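Local atomic coordinates of Swi5-dependent recombination DNA repair protein 1 (Schizosaccharomyces pombe, PDB entry 3VIQ), a protein that takes part in DNA recombination repair and meiotic chromosome segregation, working with Swi5 as an activator of Rad51-mediated strand exchange. Residues A[73-78]-A[97-102]. Residues are numbered along the deposited sequence; the frame is centred on the assembly and turned at random.
Sequences VTQSFR and MSMFLN
Val-73, near the base of a β-hairpin, meets Met-99 on the short helix 97-103, and this pair makes most of the contact. Both side chains leave their backbones toward each other and meet at a slant. With CG1 anti to the backbone N (chi1 173°), the valine carries CG2 beside that nitrogen, where the methyl lies 3.9 Å from Met-99 SD. Its other methyl is more distant, with CG1 4.4 Å from Met-99 SD. A branched residue suits this position: it fits the strand backbone, which hydrogen-bonds to Thr-93 here, while offering compact apolar branches to the sulfur and to the nearby Phe-95.

Methionine suits the helical side because it is long and unbranched. Its chain runs extended beyond CG (chi2 162°, chi3 -172°) and covers part of the 9.6 Å between Val-73 CA and Met-99 CA; the valine methyl closes the rest.

On the next residue, Thr-74, OG1 hydrogen-bonds to Arg-92 NE, a side-chain link between the paired strands 73-78 and 88-93. Gln-75 then returns to the methionine. It leaves the strand to one side of the helix, but the long side chain brings NE2 to 4.3 Å from Met-99 CE, a loose approach of amide to methyl at an exposed margin. A long residue with a polar end suits such a site, since it can reach the methionine while its amide probably also faces solvent. The helix turns another face to the core of this C-terminal domain, where Phe-100 packs on helix 38-68 and on Met-60 of the Swi5 chain.

The two segments bury only 102 Å² in total and share no hydrogen bond. Dispersion between valine methyl and thioether imposes little directional demand, so this surface contact by itself probably fixes the hairpin's angle to the helix only weakly.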
ATOM      1  N   VAL A  73     -16.491 -25.158   8.542  1.00 66.22           N
ATOM      2  CA  VAL A  73     -15.909 -24.123   9.375  1.00 69.01           C
ATOM      3  C   VAL A  73     -16.648 -23.969  10.713  1.00 72.01           C
ATOM      4  O   VAL A  73     -17.845 -23.739  10.712  1.00 77.14           O
ATOM      5  CB  VAL A  73     -15.997 -22.724   8.660  1.00 68.99           C
ATOM      6  CG1 VAL A  73     -15.539 -21.607   9.592  1.00 68.64           C
ATOM      7  CG2 VAL A  73     -15.206 -22.690   7.317  1.00 65.95           C
ATOM      8  N   THR A  74     -15.928 -24.035  11.836  1.00 72.00           N
ATOM      9  CA  THR A  74     -16.484 -23.694  13.152  1.00 73.41           C
ATOM     10  C   THR A  74     -16.258 -22.225  13.579  1.00 71.95           C
ATOM     11  O   THR A  74     -15.114 -21.769  13.687  1.00 73.69           O
ATOM     12  CB  THR A  74     -15.894 -24.620  14.254  1.00 77.49           C
ATOM     13  OG1 THR A  74     -16.402 -25.957  14.095  1.00 81.23           O
ATOM     14  CG2 THR A  74     -16.263 -24.119  15.652  1.00 76.20           C
ATOM     15  N   GLN A  75     -17.343 -21.498  13.842  1.00 69.48           N
ATOM     16  CA  GLN A  75     -17.275 -20.154  14.425  1.00 68.69           C
ATOM     17  C   GLN A  75     -17.544 -20.262  15.907  1.00 69.61           C
ATOM     18  O   GLN A  75     -18.521 -20.905  16.315  1.00 68.95           O
ATOM     19  CB  GLN A  75     -18.319 -19.239  13.793  1.00 70.76           C
ATOM     20  CG  GLN A  75     -18.014 -18.862  12.376  1.00 70.35           C
ATOM     21  CD  GLN A  75     -19.161 -18.162  11.655  1.00 74.14           C
ATOM     22  OE1 GLN A  75     -20.328 -18.282  12.031  1.00 72.25           O
ATOM     23  NE2 GLN A  75     -18.825 -17.454  10.577  1.00 74.39           N
ATOM     24  N   SER A  76     -16.694 -19.639  16.719  1.00 66.75           N
ATOM     25  CA  SER A  76     -16.756 -19.796  18.171  1.00 66.27           C
ATOM     26  C   SER A  76     -16.715 -18.458  18.931  1.00 65.23           C
ATOM     27  O   SER A  76     -15.992 -17.548  18.544  1.00 69.31           O
ATOM     28  CB  SER A  76     -15.595 -20.676  18.640  1.00 68.19           C
ATOM     29  OG  SER A  76     -15.849 -22.055  18.418  1.00 70.92           O
ATOM     30  N   PHE A  77     -17.489 -18.346  20.012  1.00 63.92           N
ATOM     31  CA  PHE A  77     -17.346 -17.246  20.972  1.00 61.88           C
ATOM     32  C   PHE A  77     -17.827 -17.676  22.329  1.00 62.06           C
ATOM     33  O   PHE A  77     -18.569 -18.641  22.458  1.00 64.58           O
ATOM     34  CB  PHE A  77     -18.095 -15.980  20.536  1.00 62.16           C
ATOM     35  CG  PHE A  77     -19.555 -16.201  20.221  1.00 61.52           C
ATOM     36  CD1 PHE A  77     -20.527 -16.038  21.193  1.00 61.79           C
ATOM     37  CD2 PHE A  77     -19.949 -16.576  18.960  1.00 61.01           C
ATOM     38  CE1 PHE A  77     -21.854 -16.242  20.897  1.00 61.28           C
ATOM     39  CE2 PHE A  77     -21.284 -16.799  18.675  1.00 61.56           C
ATOM     40  CZ  PHE A  77     -22.227 -16.614  19.640  1.00 61.32           C
ATOM     41  N   ARG A  78     -17.419 -16.940  23.348  1.00 61.27           N
ATOM     42  CA  ARG A  78     -17.816 -17.238  24.711  1.00 62.44           C
ATOM     43  C   ARG A  78     -19.159 -16.579  25.082  1.00 63.63           C
ATOM     44  O   ARG A  78     -19.426 -15.454  24.707  1.00 66.25           O
ATOM     45  CB  ARG A  78     -16.725 -16.734  25.623  1.00 62.54           C
ATOM     46  CG  ARG A  78     -16.827 -17.138  27.041  1.00 63.46           C
ATOM     47  CD  ARG A  78     -15.776 -16.387  27.851  1.00 65.40           C
ATOM     48  NE  ARG A  78     -16.162 -16.379  29.247  1.00 66.83           N
ATOM     49  CZ  ARG A  78     -15.864 -15.423  30.117  1.00 69.36           C
ATOM     50  NH1 ARG A  78     -15.154 -14.374  29.746  1.00 67.01           N
ATOM     51  NH2 ARG A  78     -16.305 -15.525  31.382  1.00 74.56           N
ATOM     52  N   MET A  97     -14.977 -17.828  -0.177  1.00 58.92           N
ATOM     53  CA  MET A  97     -13.796 -17.277  -0.851  1.00 60.34           C
ATOM     54  C   MET A  97     -13.133 -16.247   0.052  1.00 59.53           C
ATOM     55  O   MET A  97     -11.919 -16.121   0.048  1.00 59.57           O
ATOM     56  CB  MET A  97     -14.144 -16.652  -2.218  1.00 59.82           C
ATOM     57  CG  MET A  97     -12.937 -16.021  -2.984  1.00 59.82           C
ATOM     58  SD  MET A  97     -11.502 -17.111  -3.255  1.00 59.62           S
ATOM     59  CE  MET A  97     -12.007 -17.960  -4.745  1.00 60.88           C
ATOM     60  N   SER A  98     -13.934 -15.542   0.845  1.00 60.00           N
ATOM     61  CA  SER A  98     -13.431 -14.438   1.648  1.00 61.06           C
ATOM     62  C   SER A  98     -12.632 -14.942   2.833  1.00 59.24           C
ATOM     63  O   SER A  98     -11.673 -14.317   3.241  1.00 57.12           O
ATOM     64  CB  SER A  98     -14.603 -13.560   2.096  1.00 63.39           C
ATOM     65  OG  SER A  98     -15.342 -13.142   0.951  1.00 64.96           O
ATOM     66  N   MET A  99     -13.045 -16.074   3.396  1.00 60.66           N
ATOM     67  CA  MET A  99     -12.252 -16.743   4.433  1.00 59.63           C
ATOM     68  C   MET A  99     -10.944 -17.225   3.815  1.00 57.46           C
ATOM     69  O   MET A  99      -9.871 -17.127   4.424  1.00 55.87           O
ATOM     70  CB  MET A  99     -13.013 -17.926   5.021  1.00 60.05           C
ATOM     71  CG  MET A  99     -14.211 -17.537   5.888  1.00 62.32           C
ATOM     72  SD  MET A  99     -15.288 -18.969   6.077  1.00 66.16           S
ATOM     73  CE  MET A  99     -16.742 -18.265   6.891  1.00 67.44           C
ATOM     74  N   PHE A 100     -11.058 -17.757   2.603  1.00 56.85           N
ATOM     75  CA  PHE A 100      -9.892 -18.178   1.857  1.00 56.48           C
ATOM     76  C   PHE A 100      -8.949 -17.021   1.676  1.00 52.93           C
ATOM     77  O   PHE A 100      -7.781 -17.115   2.013  1.00 53.31           O
ATOM     78  CB  PHE A 100     -10.292 -18.759   0.502  1.00 56.69           C
ATOM     79  CG  PHE A 100      -9.137 -19.060  -0.365  1.00 56.41           C
ATOM     80  CD1 PHE A 100      -8.486 -20.271  -0.250  1.00 57.59           C
ATOM     81  CD2 PHE A 100      -8.669 -18.115  -1.277  1.00 55.60           C
ATOM     82  CE1 PHE A 100      -7.398 -20.555  -1.041  1.00 57.82           C
ATOM     83  CE2 PHE A 100      -7.602 -18.382  -2.049  1.00 55.89           C
ATOM     84  CZ  PHE A 100      -6.950 -19.605  -1.943  1.00 57.19           C
ATOM     85  N   LEU A 101      -9.436 -15.907   1.162  1.00 53.94           N
ATOM     86  CA  LEU A 101      -8.519 -14.756   0.888  1.00 53.88           C
ATOM     87  C   LEU A 101      -7.897 -14.221   2.189  1.00 53.16           C
ATOM     88  O   LEU A 101      -6.702 -13.955   2.249  1.00 51.87           O
ATOM     89  CB  LEU A 101      -9.237 -13.631   0.155  1.00 53.50           C
ATOM     90  CG  LEU A 101      -9.694 -13.856  -1.279  1.00 54.94           C
ATOM     91  CD1 LEU A 101     -10.672 -12.702  -1.659  1.00 55.57           C
ATOM     92  CD2 LEU A 101      -8.538 -14.002  -2.266  1.00 53.78           C
ATOM     93  N   ASN A 102      -8.706 -14.116   3.236  1.00 54.43           N
ATOM     94  CA  ASN A 102      -8.205 -13.783   4.573  1.00 58.15           C
ATOM     95  C   ASN A 102      -7.117 -14.780   5.059  1.00 58.57           C
ATOM     96  O   ASN A 102      -6.079 -14.404   5.594  1.00 53.11           O
ATOM     97  CB  ASN A 102      -9.379 -13.761   5.566  1.00 59.55           C
ATOM     98  CG  ASN A 102      -8.982 -13.250   6.941  1.00 60.16           C
ATOM     99  OD1 ASN A 102      -8.157 -12.351   7.066  1.00 63.97           O
ATOM    100  ND2 ASN A 102      -9.604 -13.790   7.975  1.00 61.38           N
TER